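Side-chain contacts in putative transcriptional coactivator P15 (Enterobacteria phage t5, PDB 4BG7), which probably binds DNA as a phage homolog of the eukaryotic transcription coactivator PC4 and is implicated in recombination-dependent DNA replication: residues Trp46-Asp49 / Ile50-Trp54; Leu87-Val90 / Gln91-Ala94; Ser33-Gly37 / Asn38-Gly42; Leu20-Glu24 / Gly25-Arg29. All coordinates share one frame; numbering follows the deposited sequence.

Interaction 1 of 4, residues Trp46-Asp49 / Ile50-Trp54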
loop_
_atom_site.group_PDB
_atom_site.type_symbol
_atom_site.label_atom_id
_atom_site.label_comp_id
_atom_site.label_asym_id
_atom_site.label_seq_id
_atom_site.Cartn_x
_atom_site.Cartn_y
_atom_site.Cartn_z
ATOM N N TRP A 46 8.447 -5.265 10.774
ATOM C CA TRP A 46 9.054 -5.338 12.109
ATOM C C TRP A 46 8.785 -6.671 12.769
ATOM O O TRP A 46 7.693 -7.220 12.611
ATOM C CB TRP A 46 8.583 -4.208 12.917
ATOM C CG TRP A 46 8.974 -2.871 12.335
ATOM C CD1 TRP A 46 8.760 -2.450 11.038
ATOM C CD2 TRP A 46 9.523 -1.728 13.004
ATOM N NE1 TRP A 46 9.173 -1.195 10.862
ATOM C CE2 TRP A 46 9.680 -0.703 11.985
ATOM C CE3 TRP A 46 9.977 -1.471 14.288
ATOM C CZ2 TRP A 46 10.207 0.552 12.266
ATOM C CZ3 TRP A 46 10.508 -0.224 14.570
ATOM C CH2 TRP A 46 10.605 0.778 13.595
ATOM N N LEU A 47 9.772 -7.251 13.477
ATOM C CA LEU A 47 9.597 -8.548 14.077
ATOM C C LEU A 47 9.820 -8.484 15.561
ATOM O O LEU A 47 10.655 -7.746 16.035
ATOM C CB LEU A 47 10.616 -9.581 13.507
ATOM C CG LEU A 47 10.105 -10.513 12.411
ATOM C CD1 LEU A 47 9.332 -9.692 11.365
ATOM C CD2 LEU A 47 11.250 -11.260 11.762
ATOM N N LEU A 48 9.107 -9.340 16.286
ATOM C CA LEU A 48 9.249 -9.436 17.731
ATOM C C LEU A 48 10.495 -10.191 18.068
ATOM O O LEU A 48 10.776 -11.160 17.403
ATOM C CB LEU A 48 8.060 -10.175 18.349
ATOM C CG LEU A 48 6.749 -9.409 18.582
ATOM C CD1 LEU A 48 5.667 -10.394 19.087
ATOM C CD2 LEU A 48 7.000 -8.253 19.544
ATOM N N ASP A 49 11.190 -9.770 19.123
ATOM C CA ASP A 49 12.142 -10.595 19.801
ATOM C C ASP A 49 11.513 -11.358 20.930
ATOM O O ASP A 49 10.299 -11.202 21.174
ATOM C CB ASP A 49 13.415 -9.836 20.197
ATOM C CG ASP A 49 13.334 -9.098 21.548
ATOM O OD1 ASP A 49 12.224 -8.896 22.120
ATOM O OD2 ASP A 49 14.447 -8.722 22.008
ATOM N N ILE A 50 12.308 -12.195 21.637
ATOM C CA ILE A 50 11.745 -12.993 22.754
ATOM C C ILE A 50 11.354 -12.150 23.965
ATOM O O ILE A 50 10.656 -12.614 24.838
ATOM C CB ILE A 50 12.696 -14.118 23.199
ATOM C CG1 ILE A 50 14.006 -13.545 23.776
ATOM C CG2 ILE A 50 12.955 -15.035 22.053
ATOM C CD1 ILE A 50 14.753 -14.602 24.586
ATOM N N ASN A 51 11.818 -10.908 24.018
ATOM C CA ASN A 51 11.482 -9.987 25.088
ATOM C C ASN A 51 10.303 -9.154 24.702
ATOM O O ASN A 51 9.976 -8.227 25.400
ATOM C CB ASN A 51 12.706 -9.097 25.433
ATOM C CG ASN A 51 13.964 -9.918 25.668
ATOM O OD1 ASN A 51 14.128 -10.525 26.733
ATOM N ND2 ASN A 51 14.836 -10.007 24.651
ATOM N N ASP A 52 9.672 -9.491 23.583
ATOM C CA ASP A 52 8.472 -8.835 23.097
ATOM C C ASP A 52 8.680 -7.347 22.711
ATOM O O ASP A 52 7.793 -6.533 22.932
ATOM C CB ASP A 52 7.300 -8.980 24.099
ATOM C CG ASP A 52 6.681 -10.373 24.090
ATOM O OD1 ASP A 52 6.114 -10.782 23.106
ATOM O OD2 ASP A 52 6.723 -11.035 25.109
ATOM N N GLU A 53 9.866 -7.013 22.198
ATOM C CA GLU A 53 10.166 -5.711 21.626
ATOM C C GLU A 53 10.212 -5.873 20.107
ATOM O O GLU A 53 10.597 -6.927 19.594
ATOM C CB GLU A 53 11.511 -5.199 22.164
ATOM C CG GLU A 53 11.511 -5.025 23.685
ATOM C CD GLU A 53 12.801 -4.498 24.259
ATOM O OE1 GLU A 53 13.810 -4.416 23.554
ATOM O OE2 GLU A 53 12.832 -4.165 25.454
ATOM N N TRP A 54 9.867 -4.806 19.393
ATOM C CA TRP A 54 9.803 -4.761 17.924
ATOM C C TRP A 54 11.123 -4.300 17.380
ATOM O O TRP A 54 11.694 -3.284 17.821
ATOM C CB TRP A 54 8.760 -3.762 17.477
ATOM C CG TRP A 54 7.381 -4.229 17.802
ATOM C CD1 TRP A 54 6.531 -3.740 18.796
ATOM C CD2 TRP A 54 6.664 -5.318 17.175
ATOM N NE1 TRP A 54 5.374 -4.449 18.811
ATOM C CE2 TRP A 54 5.379 -5.408 17.859
ATOM C CE3 TRP A 54 6.947 -6.214 16.171
ATOM C CZ2 TRP A 54 4.460 -6.348 17.531
ATOM C CZ3 TRP A 54 6.011 -7.173 15.852
ATOM C CH2 TRP A 54 4.779 -7.220 16.519
HETATM O O HOH W 1 14.899 -6.818 23.692
#
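Leu-48 and Trp-54 form an antiparallel non-hydrogen-bonded pair, and a type I turn from Asp-49 to Asp-52 closes the chain between them. Leu-48 lies against the indole of Trp-54. Its CD2 sits over the centre of the six-membered ring, 3.6 Å from the centroid and close to the ring normal. This is a CH-pi contact. Leu-48 CG also reaches Trp-54 CH2 at 3.6 Å. Trp-46 is placed differently: Trp-54 CB meets its ring at the edge.

Asp-49 organises the turn. Its CG stands between the backbone N and the carbonyl carbon (chi1 86°), which turns the carboxylate in over the loop. OD1 takes a nearly straight bond from Glu-53 N (3.0 Å, 172°), met from above the carboxylate plane. It also takes a weak bond from Asn-51 N. OD2 accepts from Asn-51 ND2 at 3.0 Å, so both oxygens are held and the carboxylate is fixed in rotation. A water also donates to OD2 and, weakly, to Glu-53 OE1.

In the backbone, Asp-52 N donates to Asp-49 O (3.0 Å), and Asp-49 N donates to Glu-53 O (2.9 Å). Both bonds use Asp-49, and Asp-52 takes the positive phi of the bulge position. Together they give a type I turn with a G1 beta bulge, closing the hairpin of strands 38-48 and 54-64.

Interaction 2 of 4, residues Leu87-Val90 / Gln91-Ala94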
loop_
_atom_site.group_PDB
_atom_site.type_symbol
_atom_site.label_atom_id
_atom_site.label_comp_id
_atom_site.label_asym_id
_atom_site.label_seq_id
_atom_site.Cartn_x
_atom_site.Cartn_y
_atom_site.Cartn_z
ATOM N N LEU A 87 -17.284 3.725 0.762
ATOM C CA LEU A 87 -16.263 4.785 0.980
ATOM C C LEU A 87 -16.530 5.719 2.149
ATOM O O LEU A 87 -15.640 6.048 2.997
ATOM C CB LEU A 87 -16.071 5.559 -0.296
ATOM C CG LEU A 87 -15.014 6.677 -0.227
ATOM C CD1 LEU A 87 -13.641 6.103 0.154
ATOM C CD2 LEU A 87 -14.987 7.256 -1.611
ATOM N N HIS A 88 -17.783 6.163 2.288
ATOM C CA HIS A 88 -18.091 7.041 3.422
ATOM C C HIS A 88 -17.811 6.427 4.779
ATOM O O HIS A 88 -17.291 7.083 5.658
ATOM C CB HIS A 88 -19.570 7.501 3.340
ATOM C CG HIS A 88 -20.016 8.313 4.527
ATOM N ND1 HIS A 88 -20.077 9.653 4.503
ATOM C CD2 HIS A 88 -20.458 7.916 5.811
ATOM C CE1 HIS A 88 -20.513 10.121 5.695
ATOM N NE2 HIS A 88 -20.744 9.047 6.511
ATOM N N GLU A 89 -18.174 5.160 4.968
ATOM C CA GLU A 89 -17.962 4.492 6.279
ATOM C C GLU A 89 -16.418 4.368 6.523
ATOM O O GLU A 89 -15.920 4.711 7.607
ATOM C CB GLU A 89 -18.621 3.073 6.288
ATOM C CG GLU A 89 -18.562 2.310 7.638
ATOM C CD GLU A 89 -18.892 3.173 8.874
ATOM O OE1 GLU A 89 -20.038 3.646 9.015
ATOM O OE2 GLU A 89 -18.010 3.387 9.738
ATOM N N VAL A 90 -15.699 3.975 5.470
ATOM C CA VAL A 90 -14.211 3.818 5.605
ATOM C C VAL A 90 -13.558 5.157 5.969
ATOM O O VAL A 90 -12.711 5.199 6.867
ATOM C CB VAL A 90 -13.611 3.138 4.351
ATOM C CG1 VAL A 90 -12.070 3.087 4.397
ATOM C CG2 VAL A 90 -14.211 1.756 4.197
ATOM N N GLN A 91 -13.956 6.255 5.311
ATOM C CA GLN A 91 -13.428 7.601 5.671
ATOM C C GLN A 91 -13.786 8.067 7.083
ATOM O O GLN A 91 -13.014 8.786 7.731
ATOM C CB GLN A 91 -13.767 8.684 4.625
ATOM C CG GLN A 91 -13.264 8.316 3.236
ATOM C CD GLN A 91 -13.579 9.351 2.140
ATOM O OE1 GLN A 91 -12.726 9.666 1.319
ATOM N NE2 GLN A 91 -14.796 9.863 2.122
ATOM N N LYS A 92 -14.943 7.636 7.571
ATOM C CA LYS A 92 -15.404 8.015 8.918
ATOM C C LYS A 92 -14.560 7.281 9.944
ATOM O O LYS A 92 -14.005 7.873 10.844
ATOM C CB LYS A 92 -16.882 7.621 9.088
ATOM C CG LYS A 92 -17.482 7.936 10.469
ATOM C CD LYS A 92 -18.713 7.067 10.713
ATOM C CE LYS A 92 -19.311 7.307 12.100
ATOM N NZ LYS A 92 -18.824 6.306 13.098
ATOM N N ARG A 93 -14.458 5.975 9.741
ATOM C CA ARG A 93 -13.587 5.086 10.534
ATOM C C ARG A 93 -12.130 5.536 10.471
ATOM O O ARG A 93 -11.436 5.426 11.470
ATOM C CB ARG A 93 -13.703 3.655 10.008
ATOM C CG ARG A 93 -13.705 2.561 11.062
ATOM C CD ARG A 93 -15.122 2.247 11.558
ATOM N NE ARG A 93 -15.367 0.797 11.638
ATOM C CZ ARG A 93 -15.885 0.045 10.663
ATOM N NH1 ARG A 93 -16.249 0.575 9.505
ATOM N NH2 ARG A 93 -16.055 -1.256 10.857
ATOM N N ALA A 94 -11.654 6.024 9.306
ATOM C CA ALA A 94 -10.261 6.561 9.212
ATOM C C ALA A 94 -10.053 7.838 10.030
ATOM O O ALA A 94 -8.988 8.018 10.645
ATOM C CB ALA A 94 -9.821 6.796 7.769
#
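Glu-89 and Arg-93 stand one helical turn apart, their planar end groups steeply inclined to each other. The carboxylate and guanidinium planes differ by 73°. Glu-89 CG is anti to the backbone N (chi1 -176°), and a bend at chi2 then brings the carboxylate towards the following turn. OE2 forms a salt bridge with Arg-93 NH1 at 3.3 Å. Its hydrogen bond is weak and bent, and OE2 approaches the guanidinium obliquely. Arg-93 is bent at chi2 and chi3, and its CD passes 3.6 Å from Glu-89 OE2. Its other terminal nitrogen, NH2, has a salt bridge to Glu-68 of the second subunit. Lys-92 NZ stays 4.5 Å from Glu-89 OE2, too far for a salt bridge, and pairs instead with Glu-96.

Leu-87 and Gln-91 meet on another side of the helix, also one turn apart. The extended Gln-91 chain lays its amide across the leucine branch, with CD 3.8 Å from Leu-87 CD1. Leu-87 also packs on Leu-81 of helix 67-83, while Gln-91 packs on Phe-74 of the second subunit.

The backbone beneath is bonded i to i+4. Gln-91 N bonds Leu-87 O at 2.9 Å, and Arg-93 N bonds Glu-89 O at 2.9 Å. Helix 87-98 lies at the dimer interface, and its Glu-89 to Arg-93 pair is the i to i+4 salt bridge familiar from alpha-helix surfaces.

Interaction 3 of 4, residues Ser33-Gly37 / Asn38-Gly42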
loop_
_atom_site.group_PDB
_atom_site.type_symbol
_atom_site.label_atom_id
_atom_site.label_comp_id
_atom_site.label_asym_id
_atom_site.label_seq_id
_atom_site.Cartn_x
_atom_site.Cartn_y
_atom_site.Cartn_z
ATOM N N SER A 33 10.409 5.791 2.798
ATOM C CA SER A 33 11.857 5.619 2.975
ATOM C C SER A 33 12.615 6.326 1.864
ATOM O O SER A 33 12.075 6.574 0.789
ATOM C CB SER A 33 12.181 4.132 2.982
ATOM O OG SER A 33 11.860 3.452 1.775
ATOM N N GLU A 34 13.879 6.631 2.148
ATOM C CA GLU A 34 14.759 7.264 1.157
ATOM C C GLU A 34 15.836 6.223 0.822
ATOM O O GLU A 34 16.376 5.581 1.731
ATOM C CB GLU A 34 15.385 8.506 1.711
ATOM C CG GLU A 34 16.147 9.227 0.605
ATOM C CD GLU A 34 16.831 10.490 1.089
ATOM O OE1 GLU A 34 16.502 10.994 2.187
ATOM O OE2 GLU A 34 17.726 10.926 0.358
ATOM N N PHE A 35 16.131 6.100 -0.475
ATOM C CA PHE A 35 17.161 5.180 -1.010
ATOM C C PHE A 35 17.691 5.822 -2.336
ATOM O O PHE A 35 16.872 6.113 -3.223
ATOM C CB PHE A 35 16.486 3.851 -1.348
ATOM C CG PHE A 35 17.377 2.864 -2.075
ATOM C CD1 PHE A 35 18.463 2.285 -1.431
ATOM C CD2 PHE A 35 17.131 2.531 -3.376
ATOM C CE1 PHE A 35 19.294 1.381 -2.096
ATOM C CE2 PHE A 35 17.969 1.647 -4.050
ATOM C CZ PHE A 35 19.051 1.078 -3.393
ATOM N N ARG A 36 18.989 6.132 -2.434
ATOM C CA ARG A 36 19.622 6.512 -3.759
ATOM C C ARG A 36 18.979 7.772 -4.263
ATOM O O ARG A 36 18.582 7.873 -5.417
ATOM C CB ARG A 36 19.477 5.356 -4.804
ATOM C CG ARG A 36 20.206 5.498 -6.168
ATOM C CD ARG A 36 19.576 4.665 -7.331
ATOM N NE ARG A 36 19.627 3.232 -7.062
ATOM C CZ ARG A 36 18.921 2.270 -7.666
ATOM N NH1 ARG A 36 18.067 2.527 -8.668
ATOM N NH2 ARG A 36 19.081 1.018 -7.268
ATOM N N GLY A 37 18.814 8.716 -3.351
ATOM C CA GLY A 37 18.307 10.019 -3.702
ATOM C C GLY A 37 16.807 10.151 -3.920
ATOM O O GLY A 37 16.375 11.217 -4.262
ATOM N N ASN A 38 16.021 9.075 -3.716
ATOM C CA ASN A 38 14.616 9.053 -4.082
ATOM C C ASN A 38 13.759 8.504 -2.947
ATOM O O ASN A 38 14.242 7.778 -2.100
ATOM C CB ASN A 38 14.472 8.213 -5.340
ATOM C CG ASN A 38 15.214 8.850 -6.523
ATOM O OD1 ASN A 38 14.929 9.977 -6.926
ATOM N ND2 ASN A 38 16.224 8.171 -6.995
ATOM N N LEU A 39 12.489 8.897 -2.930
ATOM C CA LEU A 39 11.536 8.408 -1.915
ATOM C C LEU A 39 10.711 7.249 -2.468
ATOM O O LEU A 39 10.308 7.251 -3.602
ATOM C CB LEU A 39 10.595 9.550 -1.445
ATOM C CG LEU A 39 11.348 10.649 -0.688
ATOM C CD1 LEU A 39 10.365 11.742 -0.308
ATOM C CD2 LEU A 39 12.070 10.122 0.558
ATOM N N TYR A 40 10.386 6.319 -1.571
ATOM C CA TYR A 40 9.602 5.146 -1.833
ATOM C C TYR A 40 8.566 4.966 -0.752
ATOM O O TYR A 40 8.791 5.367 0.414
ATOM C CB TYR A 40 10.528 3.916 -1.764
ATOM C CG TYR A 40 11.521 4.003 -2.877
ATOM C CD1 TYR A 40 11.222 3.507 -4.119
ATOM C CD2 TYR A 40 12.709 4.656 -2.689
ATOM C CE1 TYR A 40 12.128 3.656 -5.186
ATOM C CE2 TYR A 40 13.653 4.754 -3.721
ATOM C CZ TYR A 40 13.356 4.290 -4.961
ATOM O OH TYR A 40 14.301 4.413 -5.988
ATOM N N MET A 41 7.418 4.411 -1.155
ATOM C CA MET A 41 6.409 3.965 -0.199
ATOM C C MET A 41 6.222 2.474 -0.300
ATOM O O MET A 41 6.242 1.891 -1.369
ATOM C CB MET A 41 5.031 4.662 -0.347
ATOM C CG MET A 41 4.425 4.645 -1.717
ATOM S SD MET A 41 2.683 5.182 -1.750
ATOM C CE MET A 41 2.535 5.401 -3.500
ATOM N N GLY A 42 5.998 1.855 0.848
ATOM C CA GLY A 42 5.801 0.410 0.871
ATOM C C GLY A 42 5.526 -0.156 2.249
ATOM O O GLY A 42 5.101 0.563 3.156
HETATM O O HOH W 2 9.222 2.569 1.689
HETATM O O HOH W 3 16.533 5.327 -5.778
#
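Phe-35 and Tyr-40 touch near the closed end of a two-residue beta hairpin, whose type I' turn runs from Phe-35 to Asn-38. Phe-35 CB lies 3.8 Å from Tyr-40 CE2, which reaches the phenylalanine ring at its edge. The edge of the tyrosine ring in turn meets Phe-35 O, in plane, 3.5 Å from CE2. On the face bearing Glu-34 and Leu-39, Leu-39 CD2 packs on Glu-34 CB at 3.9 Å.

Backbone bonds set this register. Ser-33 and Tyr-40 exchange two bonds, as do Phe-35 and Asn-38. Phe-35 N to Asn-38 O is 3.0 Å. Arg-36 and Gly-37 both have positive phi, as a type I' turn requires.

Further out, Ser-33 OG bonds His-12 ND1 and also a water that weakly reaches Tyr-40 O. The ring of His-12 stacks with Phe-35 and meets Tyr-40 at an incline, so the segment before strand 13-23 covers this aromatic pair. Asn-38 CG lies beside its backbone N (chi1 -64°), which carries ND2 back over the turn to a second water. Beside Tyr-40 OH, this water donates to Phe-35 O at 2.7 Å and accepts from Asn-38 ND2 at 3.1 Å.

Interaction 4 of 4, residues Leu20-Glu24 / Gly25-Arg29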
loop_
_atom_site.group_PDB
_atom_site.type_symbol
_atom_site.label_atom_id
_atom_site.label_comp_id
_atom_site.label_asym_id
_atom_site.label_seq_id
_atom_site.Cartn_x
_atom_site.Cartn_y
_atom_site.Cartn_z
ATOM N N LEU A 20 0.110 -0.769 10.537
ATOM C CA LEU A 20 -1.140 -1.204 9.964
ATOM C C LEU A 20 -1.713 -2.319 10.862
ATOM O O LEU A 20 -2.752 -2.107 11.451
ATOM C CB LEU A 20 -0.955 -1.694 8.521
ATOM C CG LEU A 20 -0.505 -0.635 7.468
ATOM C CD1 LEU A 20 -0.427 -1.220 6.083
ATOM C CD2 LEU A 20 -1.321 0.645 7.427
ATOM N N TRP A 21 -1.054 -3.482 10.928
ATOM C CA TRP A 21 -1.504 -4.634 11.738
ATOM C C TRP A 21 -0.389 -5.669 11.953
ATOM O O TRP A 21 0.732 -5.502 11.442
ATOM C CB TRP A 21 -2.695 -5.297 11.073
ATOM C CG TRP A 21 -2.509 -5.471 9.594
ATOM C CD1 TRP A 21 -1.681 -6.370 8.933
ATOM C CD2 TRP A 21 -3.130 -4.682 8.546
ATOM N NE1 TRP A 21 -1.775 -6.211 7.548
ATOM C CE2 TRP A 21 -2.655 -5.226 7.268
ATOM C CE3 TRP A 21 -4.043 -3.654 8.532
ATOM C CZ2 TRP A 21 -3.050 -4.692 6.056
ATOM C CZ3 TRP A 21 -4.450 -3.151 7.299
ATOM C CH2 TRP A 21 -3.965 -3.664 6.098
ATOM N N GLU A 22 -0.679 -6.729 12.709
ATOM C CA GLU A 22 0.302 -7.807 13.007
ATOM C C GLU A 22 -0.239 -9.191 12.770
ATOM O O GLU A 22 -1.441 -9.391 12.885
ATOM C CB GLU A 22 0.676 -7.805 14.487
ATOM C CG GLU A 22 1.112 -6.487 15.066
ATOM C CD GLU A 22 -0.041 -5.641 15.485
ATOM O OE1 GLU A 22 -0.912 -6.191 16.201
ATOM O OE2 GLU A 22 -0.072 -4.458 15.073
ATOM N N LYS A 23 0.670 -10.149 12.573
ATOM C CA LYS A 23 0.378 -11.584 12.373
ATOM C C LYS A 23 1.445 -12.376 13.155
ATOM O O LYS A 23 2.625 -12.411 12.763
ATOM C CB LYS A 23 0.357 -11.945 10.863
ATOM C CG LYS A 23 0.727 -13.393 10.455
ATOM C CD LYS A 23 -0.212 -14.485 10.984
ATOM C CE LYS A 23 0.259 -15.924 10.649
ATOM N NZ LYS A 23 1.422 -16.503 11.426
ATOM N N GLU A 24 1.033 -12.956 14.285
ATOM C CA GLU A 24 1.960 -13.655 15.206
ATOM C C GLU A 24 3.314 -12.959 15.238
ATOM O O GLU A 24 4.349 -13.585 14.964
ATOM C CB GLU A 24 2.205 -15.126 14.803
ATOM C CG GLU A 24 0.963 -15.984 14.595
ATOM C CD GLU A 24 1.320 -17.463 14.536
ATOM O OE1 GLU A 24 1.657 -17.951 13.430
ATOM O OE2 GLU A 24 1.278 -18.108 15.618
ATOM N N GLY A 25 3.332 -11.665 15.536
ATOM C CA GLY A 25 4.628 -11.018 15.809
ATOM C C GLY A 25 5.555 -10.771 14.624
ATOM O O GLY A 25 6.766 -10.504 14.814
ATOM N N GLU A 26 5.001 -10.931 13.417
ATOM C CA GLU A 26 5.392 -10.160 12.252
ATOM C C GLU A 26 4.421 -8.944 12.148
ATOM O O GLU A 26 3.206 -9.096 12.109
ATOM C CB GLU A 26 5.345 -11.040 11.016
ATOM C CG GLU A 26 5.441 -10.261 9.729
ATOM C CD GLU A 26 6.009 -11.084 8.616
ATOM O OE1 GLU A 26 7.223 -11.372 8.677
ATOM O OE2 GLU A 26 5.255 -11.442 7.687
ATOM N N GLN A 27 4.952 -7.744 12.157
ATOM C CA GLN A 27 4.151 -6.516 12.127
ATOM C C GLN A 27 4.317 -5.711 10.806
ATOM O O GLN A 27 5.442 -5.542 10.319
ATOM C CB GLN A 27 4.577 -5.651 13.252
ATOM C CG GLN A 27 4.173 -4.210 13.158
ATOM C CD GLN A 27 4.439 -3.426 14.436
ATOM O OE1 GLN A 27 5.457 -2.792 14.605
ATOM N NE2 GLN A 27 3.468 -3.456 15.345
ATOM N N VAL A 28 3.218 -5.163 10.268
ATOM C CA VAL A 28 3.222 -4.557 8.931
ATOM C C VAL A 28 3.193 -3.035 9.069
ATOM O O VAL A 28 2.232 -2.499 9.574
ATOM C CB VAL A 28 1.974 -5.029 8.126
ATOM C CG1 VAL A 28 2.057 -4.573 6.699
ATOM C CG2 VAL A 28 1.832 -6.540 8.168
ATOM N N ARG A 29 4.259 -2.326 8.656
ATOM C CA ARG A 29 4.269 -0.844 8.723
ATOM C C ARG A 29 4.330 -0.169 7.375
ATOM O O ARG A 29 5.205 -0.451 6.562
ATOM C CB ARG A 29 5.409 -0.268 9.567
ATOM C CG ARG A 29 5.358 -0.748 10.994
ATOM C CD ARG A 29 6.117 0.170 11.901
ATOM N NE ARG A 29 6.278 -0.557 13.136
ATOM C CZ ARG A 29 6.795 -0.064 14.258
ATOM N NH1 ARG A 29 7.206 1.204 14.308
ATOM N NH2 ARG A 29 6.900 -0.879 15.327
#
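A two-residue hairpin with a type I' turn from Lys-23 to Glu-26 joins strands 13-23 and 26-35, and a classic beta bulge at Leu-20 and Trp-21 faces Val-28. In the bulge, Leu-20 N donates to Val-28 O (2.9 Å), and Val-28 N donates to Trp-21 O (2.8 Å). Near the turn, Lys-23 and Glu-26 exchange two bonds. Glu-24 and Gly-25 both take positive phi.

Trp-21 CG sits between its backbone N and carbonyl carbon (chi1 45°). This leans the indole over towards the partner strand. Val-28 CG2 meets it obliquely, 3.6 Å from Trp-21 CD1. Leu-20 CB covers part of one indole face, offset toward the rim.

Glu-22 and Gln-27 point the same way on the other face of the hairpin, side by side. Glu-22 CG lies 3.8 Å from Gln-27 NE2. Arg-29 grips the glutamine oxygen side-on with two nitrogens. NE reaches Gln-27 OE1 at 2.8 Å from above the carbonyl plane. The NH2 bond lies in that plane and is unusually short. The two bonds fix where OE1 points and so limit the amide's rotation.

Trp-21 and Val-28 continue into the dimer interface, where they pack on Phe-61 of the second subunit. Arg-29 makes a cation-pi contact with Trp-46 of strand 38-48, while Glu-22 and Gln-27 rest on Trp-54 of strand 54-64.

In the fold
From the N terminus, interaction 4 comes first and closes the hairpin of strands 13-23 and 26-35. Interaction 3 closes the next, between 26-35 and 38-48, and interaction 1 the last, between 38-48 and 54-64. The three follow in series, and none nests or crosses. Together they connect the four-stranded antiparallel sheet, consistent with the PC4-like fold. Interactions 4 and 1 lie at one end, centres 11 Å apart, and touch through backbone and side chains. Interaction 3 is at the other, its centre 22 Å from that of interaction 4. Interaction 2 lies beyond helix 67-83, within helix 87-98. It and interaction 4 both touch the second subunit.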